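Local coordinates for protein nicotinamide-nucleotide adenylyltransferase NadR family / Ribosylnicotinamide kinase (Lactococcus lactis subsp. cremoris, PDB 6GYE) that binds nicotinamide riboside and probably phosphorylates it and adenylylates the resulting mononucleotide on the way to NAD+, at residues R234-Q239 and P283-T288. Numbering follows the deposited sequence.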
loop_
_atom_site.group_PDB
_atom_site.type_symbol
_atom_site.label_atom_id
_atom_site.label_comp_id
_atom_site.label_asym_id
_atom_site.label_seq_id
_atom_site.Cartn_x
_atom_site.Cartn_y
_atom_site.Cartn_z
ATOM N N ARG A 234 19.448 -11.268 10.243
ATOM C CA ARG A 234 19.728 -10.516 9.025
ATOM C C ARG A 234 18.905 -11.022 7.844
ATOM O O ARG A 234 18.547 -10.232 6.962
ATOM C CB ARG A 234 21.226 -10.557 8.709
ATOM C CG ARG A 234 22.007 -9.447 9.416
ATOM C CD ARG A 234 23.502 -9.636 9.295
ATOM N NE ARG A 234 24.226 -8.682 10.130
ATOM C CZ ARG A 234 24.883 -7.624 9.669
ATOM N NH1 ARG A 234 24.926 -7.389 8.362
ATOM N NH2 ARG A 234 25.508 -6.811 10.518
ATOM N N MET A 235 18.579 -12.317 7.816
ATOM C CA MET A 235 17.702 -12.820 6.765
ATOM C C MET A 235 16.267 -12.340 6.942
ATOM O O MET A 235 15.560 -12.135 5.951
ATOM C CB MET A 235 17.768 -14.345 6.709
ATOM C CG MET A 235 19.036 -14.823 6.038
ATOM S SD MET A 235 19.262 -16.596 5.952
ATOM C CE MET A 235 18.572 -17.070 7.507
ATOM N N ILE A 236 15.819 -12.125 8.178
ATOM C CA ILE A 236 14.473 -11.593 8.369
ATOM C C ILE A 236 14.365 -10.205 7.749
ATOM O O ILE A 236 13.536 -9.966 6.862
ATOM C CB ILE A 236 14.095 -11.580 9.860
ATOM C CG1 ILE A 236 14.007 -13.012 10.386
ATOM C CG2 ILE A 236 12.775 -10.851 10.067
ATOM C CD1 ILE A 236 14.130 -13.126 11.872
ATOM N N THR A 237 15.229 -9.277 8.171
ATOM C CA THR A 237 15.108 -7.922 7.640
ATOM C C THR A 237 15.506 -7.864 6.167
ATOM O O THR A 237 14.933 -7.077 5.401
ATOM C CB THR A 237 15.940 -6.945 8.471
ATOM O OG1 THR A 237 17.309 -7.209 8.252
ATOM C CG2 THR A 237 15.671 -7.152 9.946
ATOM N N GLY A 238 16.445 -8.718 5.748
ATOM C CA GLY A 238 16.871 -8.723 4.359
ATOM C C GLY A 238 15.771 -9.144 3.395
ATOM O O GLY A 238 15.575 -8.519 2.347
ATOM N N GLN A 239 15.080 -10.247 3.701
ATOM C CA GLN A 239 13.969 -10.656 2.848
ATOM C C GLN A 239 12.842 -9.618 2.884
ATOM O O GLN A 239 12.230 -9.314 1.852
ATOM C CB GLN A 239 13.433 -12.024 3.270
ATOM C CG GLN A 239 12.411 -12.600 2.291
ATOM C CD GLN A 239 13.042 -13.018 0.976
ATOM O OE1 GLN A 239 13.878 -13.913 0.944
ATOM N NE2 GLN A 239 12.667 -12.354 -0.109
ATOM N N PRO A 283 10.435 -11.721 18.967
ATOM C CA PRO A 283 9.902 -10.362 18.757
ATOM C C PRO A 283 10.120 -9.834 17.351
ATOM O O PRO A 283 9.196 -9.262 16.764
ATOM C CB PRO A 283 10.647 -9.531 19.809
ATOM C CG PRO A 283 10.987 -10.513 20.876
ATOM C CD PRO A 283 11.324 -11.774 20.145
ATOM N N LEU A 284 11.310 -10.017 16.782
ATOM C CA LEU A 284 11.544 -9.551 15.419
ATOM C C LEU A 284 10.696 -10.333 14.412
ATOM O O LEU A 284 10.212 -9.759 13.425
ATOM C CB LEU A 284 13.031 -9.643 15.076
ATOM C CG LEU A 284 13.412 -9.290 13.636
ATOM C CD1 LEU A 284 13.037 -7.852 13.272
ATOM C CD2 LEU A 284 14.884 -9.551 13.386
ATOM N N PHE A 285 10.504 -11.637 14.631
ATOM C CA PHE A 285 9.600 -12.392 13.763
ATOM C C PHE A 285 8.198 -11.802 13.800
ATOM O O PHE A 285 7.603 -11.529 12.754
ATOM C CB PHE A 285 9.548 -13.868 14.171
ATOM C CG PHE A 285 10.647 -14.714 13.595
ATOM C CD1 PHE A 285 10.818 -14.817 12.225
ATOM C CD2 PHE A 285 11.490 -15.430 14.429
ATOM C CE1 PHE A 285 11.825 -15.603 11.695
ATOM C CE2 PHE A 285 12.490 -16.218 13.911
ATOM C CZ PHE A 285 12.665 -16.305 12.541
ATOM N N ARG A 286 7.658 -11.608 15.014
ATOM C CA ARG A 286 6.284 -11.143 15.174
ATOM C C ARG A 286 6.096 -9.767 14.547
ATOM O O ARG A 286 5.145 -9.541 13.790
ATOM C CB ARG A 286 5.898 -11.117 16.660
ATOM C CG ARG A 286 5.939 -12.475 17.359
ATOM C CD ARG A 286 5.117 -12.505 18.655
ATOM N NE ARG A 286 5.505 -11.462 19.602
ATOM C CZ ARG A 286 6.476 -11.592 20.498
ATOM N NH1 ARG A 286 7.162 -12.723 20.570
ATOM N NH2 ARG A 286 6.763 -10.586 21.312
ATOM N N LYS A 287 6.988 -8.831 14.868
ATOM C CA LYS A 287 6.961 -7.521 14.223
ATOM C C LYS A 287 6.943 -7.653 12.697
ATOM O O LYS A 287 6.054 -7.119 12.023
ATOM C CB LYS A 287 8.175 -6.711 14.694
ATOM C CG LYS A 287 8.089 -5.199 14.592
ATOM C CD LYS A 287 8.487 -4.706 13.210
ATOM C CE LYS A 287 8.221 -3.210 13.040
ATOM N NZ LYS A 287 8.561 -2.703 11.666
ATOM N N THR A 288 7.876 -8.421 12.138
ATOM C CA THR A 288 7.975 -8.490 10.683
ATOM C C THR A 288 6.770 -9.189 10.057
ATOM O O THR A 288 6.234 -8.725 9.043
ATOM C CB THR A 288 9.265 -9.179 10.282
ATOM O OG1 THR A 288 10.373 -8.497 10.903
ATOM C CG2 THR A 288 9.413 -9.179 8.749
#
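The Phe285 ring takes the terminal methyl of Ile236 on one face: CD1 stands 3.6 Å from the ring centroid, 22° off the normal, in a CH-pi contact displaced toward the rim. The ring atom nearest to Ile236 CD1 is Phe285 CE1, at 3.4 Å, and CG1 of the same isoleucine also reaches CE1. The two side chains cross at about a right angle. The Phe285 side chain also touches Arg266 and Ala269 of helix 262-272, so three helices meet here.

Ile236 carries the contact from its side, its two branches dividing the work. With CG1 anti to the carbonyl carbon (chi1 -65°), the long branch runs to Phe285, while CG2 turns toward Leu284 and Thr288. There CG2 lies 3.9 Å from Leu284 CG and 3.5 Å from Thr288 OG1. That hydroxyl is already engaged: OG1 donates to Leu284 O one turn back, at 2.8 Å, and the carbonyl also accepts from Thr288 N, the two donors arriving from opposite faces of its plane. At the margin, Thr237 CG2 makes a looser approach to Leu284 CD2, 4.3 Å away.

An alanine in place of Phe285 would probably leave the Ile236 CD1 methyl without its aromatic platform and open a gap against helix 262-272.

The helices run nearly parallel, 13° between their segment axes at a 10.5 Å separation, within the helical part of the P-loop NTPase-type domain, probably the kinase. The side chain of Thr288 is about 7 Å from the bound nicotinamide riboside; Tyr240 and Asn243 of helix 229-247 line its pocket, as does Asp291, directly after helix 275-290. Since the contact is mainly apolar, with its threonine hydroxyl turned back to its own helix, the join rests on van der Waals and CH-pi contact and on keeping apolar groups from water, and so depends on close fit rather than directional bonds between the segments.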